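Local coordinates for protein GDP-L-fucose synthase (Campylobacter jejuni subsp. jejuni serotype O:2, PDB 7M13) that acts as a GDP-D-glycero-L-gluco-heptose synthase in capsular polysaccharide biosynthesis, and probably carries out an NADP-dependent reduction of a GDP-linked keto sugar, at residues B[173-178]-B[184-189]; B[281-286]-B[332-337]; B[289-294]-B[302-307]. All coordinates share one frame; numbering follows the deposited sequence.

Interaction 1: residues B[173-178]-B[184-189]; sequences TKANFD and VLPALL
The pyrrolidine ring of Pro186 and the phenyl ring of Phe177 carry this contact, their side chains crossing at about a right angle. Phe177 turns the rim of its ring to the helix: CD1 lies 3.4 Å from Pro186 O, which sits at the ring edge and in its plane, so that the weakly positive C-H border, not the electron-rich face, meets the carbonyl oxygen. The same CD1 touches Pro186 CB at 3.8 Å. With CG beside its own backbone N and anti to the carbonyl carbon (chi1 -61°), the phenyl ring reaches back over the loop, where one of its faces is lined by the methyl of Ala175, displaced toward the rim. Ala175 CB is shared, for it also meets Pro186 CG at 3.7 Å. Further along the helix, Leu189 brings CD2 obliquely to within 4.1 Å of Phe177 CE1.

Between Ala175 and Phe177, Asn176 O comes 3.3 Å from Pro186 CB; this oxygen is buried without a hydrogen-bond partner in the model. The Asn176 side chain sets off away from the helix and folds into an Asx turn, OD1 accepting from Asp178 N at 3.1 Å. It lies about 5 Å from the bound NADP, close to Arg183 and Thr19 of the cofactor site.

The loop thus links the end of strand 162-171 to helix 184-199. Phe177 continues onto helix 335-347, edge-to-face with Tyr346, while Leu185 and Leu188 face helix 287-298 and Pro186 also rests on Tyr171 of strand 162-171.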
# COMPACT_ATOMS: atom_id res chain seq x y z
N THR B 173 0.02 11.15 -29.63
CA THR B 173 -0.30 11.09 -31.07
C THR B 173 -1.25 9.90 -31.26
O THR B 173 -2.41 10.12 -31.69
CB THR B 173 1.01 11.05 -31.86
OG1 THR B 173 1.66 12.29 -31.58
CG2 THR B 173 0.79 10.86 -33.34
N LYS B 174 -0.81 8.70 -30.87
CA LYS B 174 -1.63 7.46 -30.96
C LYS B 174 -2.34 7.20 -29.63
O LYS B 174 -1.97 6.23 -28.94
CB LYS B 174 -0.74 6.28 -31.35
CG LYS B 174 0.08 6.50 -32.62
CD LYS B 174 0.59 5.20 -33.21
CE LYS B 174 1.11 5.33 -34.62
NZ LYS B 174 2.14 6.39 -34.72
N ALA B 175 -3.35 8.02 -29.32
CA ALA B 175 -4.08 8.03 -28.04
C ALA B 175 -5.27 7.07 -28.08
O ALA B 175 -5.53 6.48 -29.15
CB ALA B 175 -4.55 9.43 -27.72
N ASN B 176 -5.96 6.93 -26.95
CA ASN B 176 -7.18 6.11 -26.81
C ASN B 176 -8.35 7.10 -26.83
O ASN B 176 -8.48 7.90 -25.88
CB ASN B 176 -7.05 5.18 -25.60
CG ASN B 176 -8.32 4.44 -25.25
OD1 ASN B 176 -9.41 4.78 -25.70
ND2 ASN B 176 -8.18 3.41 -24.43
N PHE B 177 -9.12 7.09 -27.92
CA PHE B 177 -10.18 8.08 -28.21
C PHE B 177 -11.56 7.53 -27.83
O PHE B 177 -12.56 8.16 -28.23
CB PHE B 177 -10.14 8.46 -29.69
CG PHE B 177 -8.85 9.10 -30.12
CD1 PHE B 177 -8.61 10.45 -29.87
CD2 PHE B 177 -7.90 8.37 -30.80
CE1 PHE B 177 -7.42 11.03 -30.28
CE2 PHE B 177 -6.72 8.96 -31.22
CZ PHE B 177 -6.48 10.29 -30.96
N ASP B 178 -11.61 6.43 -27.07
CA ASP B 178 -12.89 5.84 -26.57
C ASP B 178 -13.59 6.85 -25.64
O ASP B 178 -12.89 7.48 -24.81
CB ASP B 178 -12.65 4.49 -25.89
CG ASP B 178 -12.13 3.43 -26.84
OD1 ASP B 178 -11.89 2.29 -26.37
OD2 ASP B 178 -11.96 3.74 -28.03
N VAL B 184 -9.25 12.75 -20.93
CA VAL B 184 -9.92 14.08 -21.07
C VAL B 184 -9.56 14.64 -22.46
O VAL B 184 -10.49 15.03 -23.20
CB VAL B 184 -9.54 15.06 -19.95
CG1 VAL B 184 -9.98 16.49 -20.25
CG2 VAL B 184 -10.09 14.62 -18.60
N LEU B 185 -8.27 14.72 -22.79
CA LEU B 185 -7.87 15.47 -24.01
C LEU B 185 -8.23 14.65 -25.25
O LEU B 185 -8.87 15.18 -26.15
CB LEU B 185 -6.39 15.86 -23.94
CG LEU B 185 -5.92 16.94 -24.91
CD1 LEU B 185 -7.00 17.98 -25.18
CD2 LEU B 185 -4.66 17.63 -24.41
N PRO B 186 -7.92 13.34 -25.35
CA PRO B 186 -8.34 12.57 -26.53
C PRO B 186 -9.85 12.63 -26.78
O PRO B 186 -10.21 12.76 -27.93
CB PRO B 186 -7.86 11.14 -26.22
CG PRO B 186 -6.64 11.38 -25.34
CD PRO B 186 -7.05 12.55 -24.46
N ALA B 187 -10.66 12.57 -25.72
CA ALA B 187 -12.14 12.59 -25.81
C ALA B 187 -12.61 13.98 -26.25
O ALA B 187 -13.53 14.05 -27.08
CB ALA B 187 -12.78 12.23 -24.50
N LEU B 188 -12.02 15.04 -25.69
CA LEU B 188 -12.33 16.43 -26.09
C LEU B 188 -12.07 16.58 -27.59
O LEU B 188 -12.96 17.11 -28.30
CB LEU B 188 -11.48 17.39 -25.25
CG LEU B 188 -11.89 18.86 -25.32
CD1 LEU B 188 -13.36 19.05 -24.99
CD2 LEU B 188 -11.03 19.68 -24.38
N LEU B 189 -10.91 16.14 -28.08
CA LEU B 189 -10.57 16.23 -29.53
C LEU B 189 -11.69 15.52 -30.30
O LEU B 189 -12.18 16.11 -31.29
CB LEU B 189 -9.21 15.59 -29.80
CG LEU B 189 -8.75 15.65 -31.25
CD1 LEU B 189 -8.66 17.09 -31.73
CD2 LEU B 189 -7.41 14.95 -31.43

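Interaction 2: residues B[281-286]-B[332-337]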
# COMPACT_ATOMS: atom_id res chain seq x y z
N THR B 281 4.65 19.25 -17.72
CA THR B 281 5.10 20.46 -18.45
C THR B 281 5.18 21.66 -17.50
O THR B 281 5.74 22.66 -17.93
CB THR B 281 4.15 20.76 -19.62
OG1 THR B 281 2.88 21.12 -19.08
CG2 THR B 281 4.00 19.61 -20.59
N GLY B 282 4.62 21.55 -16.30
CA GLY B 282 4.71 22.58 -15.26
C GLY B 282 3.66 23.65 -15.43
O GLY B 282 3.62 24.59 -14.63
N ILE B 283 2.77 23.47 -16.40
CA ILE B 283 1.78 24.50 -16.82
C ILE B 283 0.42 23.83 -16.86
O ILE B 283 0.32 22.69 -17.39
CB ILE B 283 2.18 25.07 -18.19
CG1 ILE B 283 3.59 25.68 -18.16
CG2 ILE B 283 1.14 26.07 -18.66
CD1 ILE B 283 4.39 25.51 -19.43
N ASP B 284 -0.61 24.47 -16.33
CA ASP B 284 -1.98 23.94 -16.46
C ASP B 284 -2.85 24.94 -17.23
O ASP B 284 -2.37 26.08 -17.47
CB ASP B 284 -2.60 23.53 -15.13
CG ASP B 284 -2.82 24.63 -14.11
OD1 ASP B 284 -2.49 25.79 -14.41
OD2 ASP B 284 -3.29 24.27 -13.00
N TYR B 285 -4.04 24.47 -17.59
CA TYR B 285 -5.01 25.20 -18.43
C TYR B 285 -6.40 24.96 -17.88
O TYR B 285 -6.72 23.85 -17.44
CB TYR B 285 -4.93 24.71 -19.87
CG TYR B 285 -3.61 24.98 -20.57
CD1 TYR B 285 -3.45 26.09 -21.37
CD2 TYR B 285 -2.54 24.11 -20.46
CE1 TYR B 285 -2.28 26.33 -22.05
CE2 TYR B 285 -1.35 24.34 -21.12
CZ TYR B 285 -1.21 25.46 -21.92
OH TYR B 285 -0.05 25.70 -22.59
N SER B 286 -7.26 25.99 -17.95
CA SER B 286 -8.70 25.81 -17.70
C SER B 286 -9.28 24.95 -18.83
O SER B 286 -8.72 24.97 -19.95
CB SER B 286 -9.42 27.13 -17.59
OG SER B 286 -9.47 27.77 -18.85
N LYS B 332 9.31 19.26 -24.17
CA LYS B 332 9.48 19.91 -25.50
C LYS B 332 8.15 20.23 -26.17
O LYS B 332 8.18 21.06 -27.10
CB LYS B 332 10.25 18.97 -26.42
CG LYS B 332 11.64 18.60 -25.96
CD LYS B 332 12.27 17.54 -26.85
CE LYS B 332 13.63 17.08 -26.36
NZ LYS B 332 14.56 16.77 -27.48
N ILE B 333 7.05 19.53 -25.86
CA ILE B 333 5.79 19.62 -26.64
C ILE B 333 4.84 20.53 -25.88
O ILE B 333 4.32 20.14 -24.83
CB ILE B 333 5.18 18.23 -26.92
CG1 ILE B 333 6.15 17.35 -27.70
CG2 ILE B 333 3.86 18.38 -27.64
CD1 ILE B 333 5.66 15.95 -27.90
N GLU B 334 4.59 21.73 -26.41
CA GLU B 334 3.54 22.63 -25.89
C GLU B 334 2.18 22.07 -26.30
O GLU B 334 2.09 21.36 -27.31
CB GLU B 334 3.75 24.06 -26.38
CG GLU B 334 5.06 24.70 -25.94
CD GLU B 334 5.46 24.56 -24.47
OE1 GLU B 334 4.58 24.63 -23.58
OE2 GLU B 334 6.66 24.41 -24.21
N LEU B 335 1.18 22.32 -25.49
CA LEU B 335 -0.14 21.67 -25.60
C LEU B 335 -0.75 21.85 -27.00
O LEU B 335 -1.20 20.85 -27.58
CB LEU B 335 -1.04 22.18 -24.48
CG LEU B 335 -2.40 21.49 -24.38
CD1 LEU B 335 -2.26 19.98 -24.20
CD2 LEU B 335 -3.21 22.07 -23.25
N LYS B 336 -0.78 23.07 -27.54
CA LYS B 336 -1.40 23.31 -28.88
C LYS B 336 -0.72 22.42 -29.93
O LYS B 336 -1.44 21.78 -30.74
CB LYS B 336 -1.29 24.80 -29.25
CG LYS B 336 -2.31 25.69 -28.55
CD LYS B 336 -2.17 27.18 -28.86
CE LYS B 336 -1.64 27.99 -27.68
NZ LYS B 336 -0.19 27.79 -27.50
N ASP B 337 0.62 22.37 -29.93
CA ASP B 337 1.41 21.58 -30.90
C ASP B 337 1.05 20.10 -30.70
O ASP B 337 0.84 19.42 -31.68
CB ASP B 337 2.90 21.84 -30.76
CG ASP B 337 3.31 23.23 -31.22
OD1 ASP B 337 2.67 23.75 -32.17
OD2 ASP B 337 4.24 23.79 -30.62
O HOH W 1 1.90 23.89 -23.09
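Leu335 lays its CD2 methyl over one face of the Tyr285 ring, and this CH-pi contact is the apolar half of the interface. Leu335 CD2 stands 3.8 Å from the centroid of the Tyr285 ring, 24° off its normal. It is displaced toward the rim, and Tyr285 CD2 is 3.5 Å from Leu335 CD2. The two side chains run past each other in opposite directions, and CG of Leu335 anti to the backbone N (chi1 -174°) extends the branch across the aromatic face.

The polar half is bridged by water. One molecule lies in the ring plane at the edge of Tyr285, 2.7 Å from its OH; it donates to Glu334 OE1 at 2.8 Å and accepts from Leu335 N at 3.0 Å. Three partners therefore hold it, joining the phenol to the first turn of helix 335-347, where Glu334 occupies the N-cap position.

Looser van der Waals contacts complete the interface. Ile283 CD1 approaches Glu334 OE1 at 4.2 Å, and Thr281 CG2 lies 4.3 Å from Ile333 O.

Tyr285 is also paired through its backbone with Arg242, a predicted substrate-binding residue, in the antiparallel pairing of strands 285-286 and 241-246. A water bridge from a tyrosine to the N-terminus of a helix thus joins the start of helix 335-347 to strand 285-286 of the mixed sheet in this NAD(P)-dependent epimerase/dehydratase fold.

Interaction 3: residues B[289-294]-B[302-307]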
# COMPACT_ATOMS: atom_id res chain seq x y z
N GLU B 289 -9.88 27.04 -21.83
CA GLU B 289 -8.69 27.32 -22.67
C GLU B 289 -8.39 26.09 -23.54
O GLU B 289 -8.07 26.25 -24.71
CB GLU B 289 -7.47 27.67 -21.81
CG GLU B 289 -7.61 29.03 -21.12
CD GLU B 289 -6.64 29.32 -19.98
OE1 GLU B 289 -6.41 30.52 -19.70
OE2 GLU B 289 -6.14 28.37 -19.35
N VAL B 290 -8.45 24.89 -22.97
CA VAL B 290 -8.17 23.63 -23.72
C VAL B 290 -9.25 23.44 -24.78
O VAL B 290 -8.88 23.13 -25.93
CB VAL B 290 -8.10 22.42 -22.78
CG1 VAL B 290 -7.88 21.13 -23.56
CG2 VAL B 290 -7.01 22.61 -21.75
N ALA B 291 -10.52 23.60 -24.42
CA ALA B 291 -11.64 23.43 -25.37
C ALA B 291 -11.49 24.41 -26.53
O ALA B 291 -11.64 23.98 -27.67
CB ALA B 291 -12.97 23.55 -24.68
N LEU B 292 -11.12 25.68 -26.28
CA LEU B 292 -10.94 26.65 -27.39
C LEU B 292 -9.77 26.19 -28.26
O LEU B 292 -9.86 26.31 -29.49
CB LEU B 292 -10.69 28.05 -26.84
CG LEU B 292 -11.88 28.70 -26.13
CD1 LEU B 292 -11.46 30.04 -25.53
CD2 LEU B 292 -13.06 28.86 -27.08
N MET B 293 -8.69 25.70 -27.66
CA MET B 293 -7.54 25.19 -28.45
C MET B 293 -8.07 24.10 -29.37
O MET B 293 -7.70 24.06 -30.54
CB MET B 293 -6.46 24.55 -27.58
CG MET B 293 -5.50 25.50 -26.98
SD MET B 293 -4.26 24.50 -26.08
CE MET B 293 -3.48 25.82 -25.16
N VAL B 294 -8.84 23.18 -28.80
CA VAL B 294 -9.29 21.99 -29.58
C VAL B 294 -10.20 22.49 -30.70
O VAL B 294 -10.00 22.04 -31.85
CB VAL B 294 -9.99 20.96 -28.69
CG1 VAL B 294 -10.64 19.89 -29.55
CG2 VAL B 294 -9.00 20.34 -27.70
N GLY B 302 -19.18 26.02 -34.77
CA GLY B 302 -20.22 26.13 -33.74
C GLY B 302 -19.70 26.73 -32.44
O GLY B 302 -18.57 27.23 -32.41
N GLU B 303 -20.52 26.67 -31.39
CA GLU B 303 -20.27 27.35 -30.09
C GLU B 303 -19.59 26.39 -29.12
O GLU B 303 -19.81 25.15 -29.20
CB GLU B 303 -21.59 27.83 -29.49
CG GLU B 303 -22.29 28.86 -30.34
CD GLU B 303 -23.77 29.03 -30.03
OE1 GLU B 303 -24.40 29.86 -30.70
OE2 GLU B 303 -24.27 28.33 -29.12
N LEU B 304 -18.79 26.96 -28.23
CA LEU B 304 -18.45 26.32 -26.94
C LEU B 304 -19.43 26.85 -25.89
O LEU B 304 -19.53 28.09 -25.72
CB LEU B 304 -17.00 26.62 -26.59
CG LEU B 304 -16.54 26.12 -25.23
CD1 LEU B 304 -16.78 24.62 -25.09
CD2 LEU B 304 -15.08 26.47 -24.99
N VAL B 305 -20.11 25.94 -25.21
CA VAL B 305 -21.11 26.27 -24.15
C VAL B 305 -20.68 25.58 -22.86
O VAL B 305 -20.37 24.36 -22.91
CB VAL B 305 -22.53 25.85 -24.56
CG1 VAL B 305 -23.56 26.24 -23.52
CG2 VAL B 305 -22.91 26.41 -25.93
N PHE B 306 -20.66 26.30 -21.74
CA PHE B 306 -20.50 25.71 -20.39
C PHE B 306 -21.85 25.72 -19.70
O PHE B 306 -22.53 26.76 -19.69
CB PHE B 306 -19.38 26.40 -19.60
CG PHE B 306 -18.03 25.98 -20.11
CD1 PHE B 306 -17.53 24.73 -19.80
CD2 PHE B 306 -17.32 26.79 -20.97
CE1 PHE B 306 -16.30 24.32 -20.30
CE2 PHE B 306 -16.10 26.38 -21.49
CZ PHE B 306 -15.59 25.15 -21.14
N ASN B 307 -22.21 24.56 -19.16
CA ASN B 307 -23.48 24.31 -18.44
C ASN B 307 -23.15 24.16 -16.95
O ASN B 307 -22.56 23.12 -16.58
CB ASN B 307 -24.18 23.08 -19.02
CG ASN B 307 -25.34 22.63 -18.17
OD1 ASN B 307 -25.87 23.41 -17.39
ND2 ASN B 307 -25.71 21.37 -18.31
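Leu304 reaches across to helix 287-298 and meets Ala291 and Leu292 chiefly through its CD2 methyl. Along the strand from its start, Gly302 gives its carbonyl to Lys295 NZ, a hydrogen bond to a later turn of the same helix. Glu303 pairs through its backbone with Lys230 and Val232.

Next comes Leu304, whose side chain turns toward the helix. CG is anti to the backbone N (chi1 175°), which carries both methyls outward to the helix surface. CD2 nestles against both neighbours, 3.6 Å from Ala291 CB and 3.8 Å from Leu292 CD2, while CD1 stands 4.0 Å from Ala291 CB. The small alanine lets the leucine come close to the helix backbone, and Leu292, crossing Leu304 at about a right angle, flanks it on the more exposed side.

Val305 continues the backbone pairing, with Val232 and Ile234. Phe306 then bends its ring back toward the helix, but Phe306 CZ comes no nearer than 4.7 Å, to Ala291 CB.

Strand 303-307 thus forms a small parallel sheet with strand 231-235, on which Leu304 and Phe306 both touch Ile234. Helix 287-298 packs on strand 303-307 through Ala291 and Leu292, while Val290 and Val294 face helix 184-199 and Met293 faces helix 335-347.

Interaction 1 closes before interaction 2 opens, and interaction 3 lies nested inside the loop that interaction 2 closes. Their centres lie 16 to 17 Å apart, yet each pair touches. Leu185 meets Leu335 between interactions 1 and 2, Leu188 and Leu189 reach Val290 and Val294 of interaction 3, and Met293 touches Tyr285 and Lys336 of interaction 2. Helices 184-199, 287-298 and 335-347 thus pack against one another, largely through apolar side chains, bordered by the main sheet and the small parallel sheet. This packing connects the cofactor side, near interaction 1, with strands that carry predicted substrate-binding residues.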